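Local coordinates for protein putative reductase (Peptoclostridium difficile, PDB 5J6C) that binds flavin mononucleotide and, as a member of the nitroreductase family, probably reduces nitro compounds, possibly including the antibiotic metronidazole, at the expense of a reduced nicotinamide cofactor, at residues Lys35-Arg40 with Glu181-Tyr186; Glu80-Leu85 with Phe95-Ala100; Ala103-Ala108 with Tyr168-Ile173; Ile122-Ile127 with Cys172-Gly177. All blocks are in the same frame, centred on the assembly; numbering follows the deposited sequence.

Contact 1. Residues Lys35-Arg40 with Glu181-Tyr186. With FMN (flavin mononucleotide), chain C.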
# COMPACT_ATOMS: atom_id res chain seq x y z
N LYS A 35 4.44 -14.78 -8.35
CA LYS A 35 5.83 -14.72 -8.78
C LYS A 35 6.58 -13.51 -8.25
O LYS A 35 7.79 -13.40 -8.49
CB LYS A 35 5.90 -14.73 -10.32
CG LYS A 35 5.55 -16.07 -10.95
CD LYS A 35 5.88 -16.09 -12.46
CE LYS A 35 4.87 -15.31 -13.30
NZ LYS A 35 5.16 -13.84 -13.42
N ARG A 36 5.91 -12.59 -7.54
CA ARG A 36 6.56 -11.43 -6.94
C ARG A 36 7.25 -11.84 -5.64
O ARG A 36 6.57 -12.19 -4.67
CB ARG A 36 5.55 -10.31 -6.67
CG ARG A 36 6.22 -9.05 -6.13
CD ARG A 36 5.42 -8.34 -5.02
NE ARG A 36 5.05 -9.27 -3.95
CZ ARG A 36 5.85 -9.63 -2.95
NH1 ARG A 36 7.08 -9.13 -2.84
NH2 ARG A 36 5.41 -10.51 -2.05
N ARG A 37 8.58 -11.78 -5.63
CA ARG A 37 9.41 -12.07 -4.45
C ARG A 37 10.40 -10.94 -4.26
O ARG A 37 10.91 -10.39 -5.24
CB ARG A 37 10.17 -13.39 -4.59
CG ARG A 37 9.30 -14.62 -4.85
CD ARG A 37 8.39 -14.90 -3.66
NE ARG A 37 9.08 -14.64 -2.40
CZ ARG A 37 9.93 -15.49 -1.82
NH1 ARG A 37 10.19 -16.66 -2.38
NH2 ARG A 37 10.52 -15.15 -0.67
N SER A 38 10.69 -10.59 -3.01
CA SER A 38 11.64 -9.52 -2.74
C SER A 38 13.05 -9.95 -3.14
O SER A 38 13.50 -11.06 -2.85
CB SER A 38 11.63 -9.13 -1.26
OG SER A 38 10.39 -8.54 -0.90
N ILE A 39 13.76 -9.05 -3.81
CA ILE A 39 15.08 -9.34 -4.36
C ILE A 39 16.08 -8.39 -3.72
O ILE A 39 15.89 -7.17 -3.70
CB ILE A 39 15.09 -9.21 -5.90
CG1 ILE A 39 14.11 -10.22 -6.52
CG2 ILE A 39 16.51 -9.38 -6.44
CD1 ILE A 39 14.46 -11.66 -6.27
N ARG A 40 17.16 -8.96 -3.18
CA ARG A 40 18.19 -8.20 -2.50
C ARG A 40 19.57 -8.44 -3.11
O ARG A 40 20.57 -7.96 -2.56
CB ARG A 40 18.20 -8.54 -1.01
CG ARG A 40 16.81 -8.48 -0.32
CD ARG A 40 16.87 -8.81 1.19
NE ARG A 40 15.56 -8.65 1.82
CZ ARG A 40 14.56 -9.52 1.69
NH1 ARG A 40 14.71 -10.61 0.95
NH2 ARG A 40 13.40 -9.30 2.30
N GLU A 181 19.35 -13.49 -7.99
CA GLU A 181 19.11 -14.60 -7.08
C GLU A 181 17.78 -15.24 -7.42
O GLU A 181 16.84 -14.58 -7.88
CB GLU A 181 19.14 -14.14 -5.61
CG GLU A 181 18.20 -13.00 -5.27
CD GLU A 181 18.28 -12.61 -3.80
OE1 GLU A 181 19.14 -13.17 -3.08
OE2 GLU A 181 17.48 -11.77 -3.36
N GLU A 182 17.70 -16.55 -7.21
CA GLU A 182 16.50 -17.28 -7.55
C GLU A 182 15.57 -17.32 -6.35
O GLU A 182 16.02 -17.43 -5.21
CB GLU A 182 16.82 -18.70 -8.02
CG GLU A 182 17.39 -19.59 -6.93
CD GLU A 182 17.34 -21.05 -7.30
OE1 GLU A 182 16.43 -21.76 -6.81
OE2 GLU A 182 18.20 -21.49 -8.10
N LYS A 183 14.27 -17.19 -6.61
CA LYS A 183 13.28 -17.13 -5.55
C LYS A 183 12.07 -17.93 -5.96
O LYS A 183 11.52 -17.72 -7.04
CB LYS A 183 12.89 -15.68 -5.24
CG LYS A 183 13.96 -14.88 -4.55
CD LYS A 183 13.93 -15.11 -3.05
CE LYS A 183 14.97 -14.25 -2.35
NZ LYS A 183 14.94 -14.40 -0.85
N LYS A 184 11.65 -18.84 -5.09
CA LYS A 184 10.47 -19.67 -5.36
C LYS A 184 9.19 -18.84 -5.36
O LYS A 184 8.97 -17.99 -4.49
CB LYS A 184 10.36 -20.77 -4.31
CG LYS A 184 11.11 -22.03 -4.64
CD LYS A 184 11.14 -23.00 -3.45
CE LYS A 184 9.74 -23.40 -2.97
NZ LYS A 184 9.11 -22.42 -2.02
N ALA A 185 8.32 -19.13 -6.33
CA ALA A 185 7.01 -18.51 -6.39
C ALA A 185 6.09 -19.04 -5.29
O ALA A 185 6.25 -20.17 -4.80
CB ALA A 185 6.37 -18.77 -7.76
N TYR A 186 5.13 -18.22 -4.91
CA TYR A 186 4.16 -18.60 -3.89
C TYR A 186 3.19 -19.66 -4.42
O TYR A 186 2.91 -19.76 -5.61
CB TYR A 186 3.38 -17.37 -3.42
CG TYR A 186 4.14 -16.49 -2.43
CD1 TYR A 186 4.42 -16.94 -1.14
CD2 TYR A 186 4.56 -15.21 -2.78
CE1 TYR A 186 5.12 -16.15 -0.23
CE2 TYR A 186 5.25 -14.41 -1.89
CZ TYR A 186 5.53 -14.89 -0.62
OH TYR A 186 6.22 -14.09 0.26
N1 FMN C . 13.07 -6.42 3.54
C2 FMN C . 14.33 -6.05 3.98
O2 FMN C . 15.31 -6.70 3.64
N3 FMN C . 14.52 -4.96 4.79
C4 FMN C . 13.43 -4.21 5.20
O4 FMN C . 13.57 -3.23 5.93
C4A FMN C . 12.16 -4.58 4.79
N5 FMN C . 11.10 -3.81 5.21
C5A FMN C . 9.84 -4.13 4.78
C6 FMN C . 8.77 -3.35 5.21
C7 FMN C . 7.50 -3.66 4.80
C7M FMN C . 6.35 -2.81 5.25
C8 FMN C . 7.29 -4.73 3.96
C8M FMN C . 5.90 -5.04 3.52
C9 FMN C . 8.34 -5.52 3.53
C9A FMN C . 9.63 -5.22 3.95
N10 FMN C . 10.71 -5.99 3.53
C10 FMN C . 11.98 -5.67 3.95
C1' FMN C . 10.49 -7.17 2.63
C2' FMN C . 9.94 -8.38 3.40
O2' FMN C . 10.98 -9.06 4.07
C3' FMN C . 9.20 -9.32 2.44
O3' FMN C . 8.25 -8.57 1.71
C4' FMN C . 8.48 -10.45 3.17
O4' FMN C . 9.43 -11.23 3.86
C5' FMN C . 7.69 -11.32 2.19
O5' FMN C . 8.62 -11.94 1.31
P FMN C . 8.54 -11.66 -0.27
O1P FMN C . 8.41 -10.17 -0.50
O2P FMN C . 9.80 -12.16 -0.95
O3P FMN C . 7.32 -12.36 -0.79
O HOH W 1 12.69 -12.62 -0.69
O HOH W 2 16.62 -11.77 -0.71
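The FMN phosphate site of the nitroreductase fold is built here: the loop R36-R40 wraps the phosphate and the flavin's pyrimidine edge, and R37 and R40 tie it to the later loop 181-186. R37 is the bridge. Its NH1 gives a hydrogen bond to K184 O (2.8 Å), meeting a carbonyl lone pair with the acceptor close to the guanidinium plane, while NE and NH2 of the same group both turn to FMN O2P, NE at 3.0 Å. Bends at chi2 and chi3 (-65° and -38°) curl the chain so that one flat group serves both partners. K183 CD lies over one guanidinium face, toward its rim, and R37 CD packs on Y186 CE2, with guanidinium and ring planes 48° apart. At the other end R40 N donates to E181 OE2 in an almost straight bond (2.8 Å), reaching the oxygen from above the carboxylate plane. A water accepts from R40 NH1 and K183 NZ and donates to E181 OE2. The apolar part of K183 is used as well, its CG resting on I39 CD1 at 3.7 Å. S38 N (2.7 Å) and R36 NH1 (2.9 Å) bond to O2P and O1P of FMN respectively, and S38 OG also donates to O1P. R40 NE binds FMN O2 (2.7 Å) and its NH2 binds N1; R89, G93 and Q142 supply further bonds. R36, R37 and S38 thus gather on the phosphate, which would balance its charge, and R40 probably stabilises negative charge on the reduced flavin.

Contact 2. Residues Glu80-Leu85 with Phe95-Ala100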
# COMPACT_ATOMS: atom_id res chain seq x y z
N GLU A 80 27.65 6.40 -4.93
CA GLU A 80 28.06 6.87 -3.62
C GLU A 80 26.86 7.15 -2.73
O GLU A 80 26.86 6.80 -1.54
CB GLU A 80 28.94 8.11 -3.75
CG GLU A 80 29.97 8.26 -2.65
CD GLU A 80 30.68 6.94 -2.33
OE1 GLU A 80 31.21 6.29 -3.27
OE2 GLU A 80 30.71 6.56 -1.13
N LYS A 81 25.81 7.77 -3.29
CA LYS A 81 24.57 7.98 -2.54
C LYS A 81 23.96 6.65 -2.11
O LYS A 81 23.40 6.55 -1.02
CB LYS A 81 23.57 8.77 -3.39
CG LYS A 81 23.77 10.28 -3.40
CD LYS A 81 23.31 10.89 -2.07
CE LYS A 81 23.87 12.29 -1.83
NZ LYS A 81 23.33 13.31 -2.76
N LEU A 82 24.04 5.64 -2.97
CA LEU A 82 23.45 4.34 -2.65
C LEU A 82 24.19 3.68 -1.50
O LEU A 82 23.57 3.02 -0.65
CB LEU A 82 23.45 3.45 -3.89
CG LEU A 82 22.43 3.89 -4.94
CD1 LEU A 82 22.60 3.15 -6.24
CD2 LEU A 82 21.00 3.69 -4.40
N ILE A 83 25.51 3.82 -1.47
CA ILE A 83 26.30 3.34 -0.34
C ILE A 83 25.88 4.06 0.94
O ILE A 83 25.60 3.43 1.97
CB ILE A 83 27.81 3.52 -0.62
CG1 ILE A 83 28.25 2.60 -1.77
CG2 ILE A 83 28.62 3.29 0.64
CD1 ILE A 83 29.68 2.80 -2.21
N ASN A 84 25.83 5.40 0.89
CA ASN A 84 25.40 6.18 2.04
C ASN A 84 24.04 5.71 2.55
O ASN A 84 23.85 5.48 3.74
CB ASN A 84 25.35 7.66 1.69
CG ASN A 84 26.73 8.23 1.36
OD1 ASN A 84 27.75 7.61 1.63
ND2 ASN A 84 26.75 9.41 0.76
N LEU A 85 23.09 5.51 1.63
CA LEU A 85 21.74 5.12 2.02
C LEU A 85 21.67 3.68 2.54
O LEU A 85 20.79 3.37 3.34
CB LEU A 85 20.79 5.32 0.84
CG LEU A 85 20.52 6.80 0.52
CD1 LEU A 85 19.76 6.93 -0.78
CD2 LEU A 85 19.77 7.51 1.67
N PHE A 95 21.36 -2.93 3.96
CA PHE A 95 22.76 -3.06 3.57
C PHE A 95 22.91 -3.43 2.10
O PHE A 95 23.84 -2.97 1.43
CB PHE A 95 23.47 -4.11 4.44
CG PHE A 95 23.67 -3.71 5.88
CD1 PHE A 95 23.78 -2.37 6.25
CD2 PHE A 95 23.74 -4.69 6.87
CE1 PHE A 95 23.97 -2.01 7.59
CE2 PHE A 95 23.93 -4.34 8.22
CZ PHE A 95 24.04 -3.00 8.58
N PHE A 96 21.99 -4.25 1.58
CA PHE A 96 22.10 -4.68 0.19
C PHE A 96 21.95 -3.52 -0.78
O PHE A 96 22.30 -3.65 -1.96
CB PHE A 96 21.06 -5.76 -0.12
CG PHE A 96 19.65 -5.31 0.15
CD1 PHE A 96 18.88 -4.75 -0.86
CD2 PHE A 96 19.09 -5.45 1.41
CE1 PHE A 96 17.57 -4.33 -0.62
CE2 PHE A 96 17.79 -5.03 1.68
CZ PHE A 96 17.02 -4.47 0.66
N LEU A 97 21.42 -2.39 -0.31
CA LEU A 97 21.20 -1.27 -1.21
C LEU A 97 22.50 -0.80 -1.86
O LEU A 97 22.47 -0.26 -2.97
CB LEU A 97 20.52 -0.14 -0.44
CG LEU A 97 20.02 1.08 -1.17
CD1 LEU A 97 19.00 0.72 -2.21
CD2 LEU A 97 19.41 2.01 -0.13
N LYS A 98 23.64 -1.03 -1.20
CA LYS A 98 24.91 -0.61 -1.77
C LYS A 98 25.20 -1.29 -3.10
O LYS A 98 25.98 -0.75 -3.90
CB LYS A 98 26.05 -0.90 -0.78
CG LYS A 98 26.35 -2.38 -0.56
CD LYS A 98 27.35 -2.56 0.58
CE LYS A 98 27.39 -3.99 1.05
NZ LYS A 98 28.28 -4.16 2.23
N ASN A 99 24.61 -2.45 -3.36
CA ASN A 99 24.84 -3.21 -4.59
C ASN A 99 23.70 -3.11 -5.58
O ASN A 99 23.69 -3.84 -6.57
CB ASN A 99 25.08 -4.68 -4.26
CG ASN A 99 26.36 -4.89 -3.52
OD1 ASN A 99 27.36 -4.23 -3.81
ND2 ASN A 99 26.35 -5.79 -2.53
N ALA A 100 22.76 -2.24 -5.33
CA ALA A 100 21.61 -2.07 -6.21
C ALA A 100 21.92 -1.01 -7.26
O ALA A 100 22.70 -0.09 -6.99
CB ALA A 100 20.38 -1.65 -5.40
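Helix 79-86 and the 3-10 turn of 95-99 come together at I83 and K98, where the CA atoms stand only 4.4 Å apart and backbone lies almost against backbone. This is a helix-to-turn packing within the helix-to-strand connection of the nitroreductase fold, where the chain leaves the helix, runs through a loop and enters strand 102-109. Three bonds of the i to i+3 kind, from K98, N99 and A100 back to F95, F96 and L97, hold the turn in shape. The side chain that fills the junction is L97. With CG anti to the backbone N (chi1 -173°), its two methyls are spread toward the helix: CD2 sits against L85 CB at 3.7 Å, while CD1 approaches L82 CD2 more loosely, at 4.2 Å. The L82 and L97 side chains meet nearly at right angles, so they touch at a branch end instead of lying along each other. On the outer side I83 CG1 meets K98 CB at 4.3 Å, and beyond CB the lysine chain leads off from the helix. Everything across the interface is van der Waals contact. Behind it, L82 and L85 also rest on V76 of strand 71-76, and L97 reaches I173 and S175 of strand 168-177. F96, the neighbour of L97 in the turn, takes no part here and touches FMN and R40. On the helix side the tightest approach belongs to L82, whose CD1 methyl comes to 3.3 Å from the carbonyl oxygen A100 O.

Contact 3. Residues Ala103-Ala108 with Tyr168-Ile173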
# COMPACT_ATOMS: atom_id res chain seq x y z
N ALA A 103 17.36 3.08 -6.74
CA ALA A 103 16.52 3.16 -5.56
C ALA A 103 15.55 4.31 -5.76
O ALA A 103 15.86 5.29 -6.44
CB ALA A 103 17.33 3.36 -4.28
N ILE A 104 14.36 4.16 -5.19
CA ILE A 104 13.39 5.25 -5.09
C ILE A 104 13.06 5.42 -3.62
O ILE A 104 12.51 4.51 -2.99
CB ILE A 104 12.11 4.99 -5.90
CG1 ILE A 104 12.44 4.74 -7.37
CG2 ILE A 104 11.15 6.17 -5.74
CD1 ILE A 104 11.23 4.42 -8.17
N VAL A 105 13.40 6.58 -3.07
CA VAL A 105 13.05 6.94 -1.70
C VAL A 105 11.68 7.60 -1.74
O VAL A 105 11.49 8.58 -2.47
CB VAL A 105 14.11 7.88 -1.09
CG1 VAL A 105 13.77 8.23 0.36
CG2 VAL A 105 15.48 7.24 -1.20
N ILE A 106 10.73 7.06 -0.97
CA ILE A 106 9.37 7.60 -0.89
C ILE A 106 9.27 8.47 0.36
O ILE A 106 9.37 7.98 1.50
CB ILE A 106 8.30 6.50 -0.85
CG1 ILE A 106 8.27 5.69 -2.15
CG2 ILE A 106 6.95 7.13 -0.63
CD1 ILE A 106 8.98 4.39 -2.06
N ILE A 107 9.05 9.77 0.16
CA ILE A 107 8.87 10.72 1.24
C ILE A 107 7.46 11.29 1.13
O ILE A 107 6.80 11.16 0.10
CB ILE A 107 9.92 11.86 1.22
CG1 ILE A 107 9.69 12.76 0.01
CG2 ILE A 107 11.33 11.28 1.26
CD1 ILE A 107 10.61 13.99 -0.06
N ALA A 108 7.01 11.93 2.21
CA ALA A 108 5.66 12.47 2.23
C ALA A 108 5.64 13.74 3.06
O ALA A 108 6.30 13.82 4.10
CB ALA A 108 4.66 11.46 2.78
N TYR A 168 8.96 17.02 5.61
CA TYR A 168 8.82 15.70 5.02
C TYR A 168 9.28 14.62 5.98
O TYR A 168 10.20 14.82 6.78
CB TYR A 168 9.64 15.61 3.73
CG TYR A 168 9.19 16.57 2.66
CD1 TYR A 168 8.06 16.31 1.90
CD2 TYR A 168 9.89 17.74 2.42
CE1 TYR A 168 7.64 17.18 0.94
CE2 TYR A 168 9.48 18.62 1.45
CZ TYR A 168 8.35 18.33 0.71
OH TYR A 168 7.93 19.20 -0.26
N SER A 169 8.64 13.46 5.87
CA SER A 169 9.06 12.25 6.55
C SER A 169 9.38 11.17 5.52
O SER A 169 8.73 11.10 4.47
CB SER A 169 7.97 11.77 7.51
OG SER A 169 8.41 10.65 8.24
N VAL A 170 10.35 10.31 5.82
CA VAL A 170 10.77 9.25 4.91
C VAL A 170 10.05 7.97 5.29
O VAL A 170 10.13 7.51 6.44
CB VAL A 170 12.29 9.03 4.93
CG1 VAL A 170 12.68 7.98 3.89
CG2 VAL A 170 13.02 10.34 4.67
N GLU A 171 9.33 7.39 4.33
CA GLU A 171 8.55 6.18 4.58
C GLU A 171 9.40 4.94 4.40
O GLU A 171 9.47 4.09 5.29
CB GLU A 171 7.33 6.13 3.65
CG GLU A 171 6.64 4.77 3.63
CD GLU A 171 6.16 4.33 5.00
OE1 GLU A 171 6.21 3.12 5.30
OE2 GLU A 171 5.75 5.19 5.80
N CYS A 172 10.07 4.83 3.26
CA CYS A 172 10.80 3.62 2.90
C CYS A 172 11.65 3.93 1.68
O CYS A 172 11.43 4.93 0.99
CB CYS A 172 9.84 2.47 2.60
SG CYS A 172 8.76 2.80 1.16
N ILE A 173 12.63 3.07 1.44
CA ILE A 173 13.39 3.05 0.19
C ILE A 173 13.03 1.79 -0.58
O ILE A 173 12.97 0.70 -0.00
CB ILE A 173 14.91 3.10 0.46
CG1 ILE A 173 15.24 4.15 1.52
CG2 ILE A 173 15.67 3.38 -0.84
CD1 ILE A 173 16.71 4.38 1.66
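I107 carries CG1 in the position between its backbone N and carbonyl carbon (chi1 69°), which swings CD1 over one face of the Y168 ring; CD1 lies 4.3 Å from the ring centroid, a CH-pi contact. The branch CG2 of I107 is left to meet V170 CG2 at 3.9 Å. In V105 CG1 is anti to the backbone N and reaches V170 CG1 at 3.7 Å, while its CG2 runs beside I173 CG2. V105, I107, V170 and I173 share one face of the sheet. On the other face I106 CD1 touches C172 SG at 3.6 Å, the sulfur being held in the same kind of position between N and carbonyl carbon as CG1 of I107.

The backbones of the two strands are joined by four bonds. I106 N donates to C172 O (3.0 Å) and E171 N returns to I106 O (2.9 Å); A108 N and S169 O, with S169 N and A108 O, make the second pair. The register slips by one residue between I106 and I107, a beta bulge. E171 is the extra residue: it and C172 both bond to I106, and it has the helix-like backbone angles -86/-52°. I107 and Y168 also touch F201 of the second subunit. Within the same chain, V170 N bonds to D155. The arrangement is the antiparallel pairing of central strands, with a bulge, in the mixed alpha and beta core of the nitroreductase fold.

Contact 4. Residues Ile122-Ile127 with Cys172-Gly177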
# COMPACT_ATOMS: atom_id res chain seq x y z
N ILE A 122 0.97 3.04 -0.41
CA ILE A 122 0.30 2.66 -1.65
C ILE A 122 1.18 2.97 -2.84
O ILE A 122 1.30 2.16 -3.77
CB ILE A 122 -1.06 3.36 -1.77
CG1 ILE A 122 -2.00 2.88 -0.67
CG2 ILE A 122 -1.63 3.16 -3.17
CD1 ILE A 122 -3.08 3.87 -0.35
N ALA A 123 1.79 4.16 -2.86
CA ALA A 123 2.67 4.50 -3.97
C ALA A 123 3.85 3.53 -4.06
O ALA A 123 4.21 3.09 -5.16
CB ALA A 123 3.15 5.95 -3.81
N ALA A 124 4.43 3.17 -2.92
CA ALA A 124 5.54 2.22 -2.93
C ALA A 124 5.11 0.87 -3.45
O ALA A 124 5.89 0.18 -4.13
CB ALA A 124 6.12 2.09 -1.52
N SER A 125 3.87 0.45 -3.15
CA SER A 125 3.40 -0.83 -3.67
C SER A 125 3.20 -0.75 -5.17
O SER A 125 3.54 -1.70 -5.89
CB SER A 125 2.12 -1.25 -2.96
OG SER A 125 0.97 -0.66 -3.56
N TYR A 126 2.69 0.38 -5.68
CA TYR A 126 2.57 0.55 -7.12
C TYR A 126 3.94 0.49 -7.78
O TYR A 126 4.10 -0.09 -8.86
CB TYR A 126 1.85 1.86 -7.46
CG TYR A 126 0.32 1.82 -7.38
CD1 TYR A 126 -0.34 0.90 -6.55
CD2 TYR A 126 -0.47 2.68 -8.14
CE1 TYR A 126 -1.74 0.86 -6.46
CE2 TYR A 126 -1.88 2.64 -8.06
CZ TYR A 126 -2.50 1.72 -7.22
OH TYR A 126 -3.88 1.67 -7.14
N ILE A 127 4.96 1.06 -7.13
CA ILE A 127 6.32 1.02 -7.67
C ILE A 127 6.80 -0.42 -7.78
O ILE A 127 7.27 -0.86 -8.84
CB ILE A 127 7.26 1.89 -6.80
CG1 ILE A 127 7.05 3.38 -7.14
CG2 ILE A 127 8.73 1.49 -6.96
CD1 ILE A 127 7.63 4.37 -6.12
N CYS A 172 10.07 4.83 3.26
CA CYS A 172 10.80 3.62 2.90
C CYS A 172 11.65 3.93 1.68
O CYS A 172 11.43 4.93 0.99
CB CYS A 172 9.84 2.47 2.60
SG CYS A 172 8.76 2.80 1.16
N ILE A 173 12.63 3.07 1.44
CA ILE A 173 13.39 3.05 0.19
C ILE A 173 13.03 1.79 -0.58
O ILE A 173 12.97 0.70 -0.00
CB ILE A 173 14.91 3.10 0.46
CG1 ILE A 173 15.24 4.15 1.52
CG2 ILE A 173 15.67 3.38 -0.84
CD1 ILE A 173 16.71 4.38 1.66
N ILE A 174 12.78 1.93 -1.88
CA ILE A 174 12.60 0.78 -2.76
C ILE A 174 13.87 0.63 -3.58
O ILE A 174 14.18 1.51 -4.40
CB ILE A 174 11.37 0.91 -3.67
CG1 ILE A 174 10.10 1.22 -2.88
CG2 ILE A 174 11.18 -0.38 -4.47
CD1 ILE A 174 9.63 0.07 -2.01
N SER A 175 14.61 -0.45 -3.37
CA SER A 175 15.75 -0.78 -4.23
C SER A 175 15.25 -1.61 -5.40
O SER A 175 14.40 -2.48 -5.23
CB SER A 175 16.82 -1.56 -3.47
OG SER A 175 16.37 -2.86 -3.20
N ILE A 176 15.77 -1.32 -6.59
CA ILE A 176 15.25 -1.85 -7.85
C ILE A 176 16.42 -2.30 -8.72
O ILE A 176 17.48 -1.67 -8.71
CB ILE A 176 14.39 -0.79 -8.58
CG1 ILE A 176 13.27 -0.27 -7.66
CG2 ILE A 176 13.83 -1.34 -9.91
CD1 ILE A 176 12.44 0.85 -8.28
N GLY A 177 16.23 -3.38 -9.46
CA GLY A 177 17.25 -3.83 -10.39
C GLY A 177 16.93 -5.22 -10.90
O GLY A 177 15.93 -5.83 -10.49
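A124 CB sits against the sulfur of C172, at 3.8 Å from SG, and against I174 CD1 at 4.1 Å; this methyl is all that A124 offers to the strand. One turn on, I127 uses only its CG2 branch, which meets two partners at once: I174 CG2 and I176 CD1, each at 4.0 Å. I127 crosses I176 at about a right angle and I174 obliquely, and the one methyl touches both isoleucines. I127 CG1 lies beside the backbone N (chi1 -78°), which puts CG2 anti to N and turned to the strand. The bend at chi2 of I174 (-69°) brings CD1 to A124. The contact is wholly apolar, and the residues C172, I174 and I176 alternate along the strand so that all three face the helix.

Further out, S125, whose CB points away from the strand, uses OG to bond to I122 O at 2.8 Å, an oxygen that also takes the helix bond from Y126 N, and to S125 OG of the second subunit. I122 borders an FMN site, and Y126 packs on R36 of the second subunit.

Segments 122-127 and 172-177, of helix 116-133 and strand 168-177, run parallel, 4° apart with axes 9.7 Å apart, and A124 further touches I106 and W140, I127 F73: one helix laid over strands 71-76, 102-109, 137-142 and 168-177.

How the contacts relate
Contacts 3 and 4 are the buried core: both use strand 168-177, share C172 and I173, and meet where I106 CD1 packs on A124 CB. Contact 3 joins strands by backbone bonds, while contact 4 lays a helix on the same sheet with methyls and one sulfur. Contact 2 is also buried and apolar, reaching contact 3 through A103 and I173 and contact 4 through S175. Contact 1 differs: partly exposed, polar and water-bridged, it holds FMN, and it adjoins contact 2 through R40 O and F96 CB. Contacts 1, 3 and 4 all touch the second subunit, and segment 80-85 of contact 2 also reaches it, through K81.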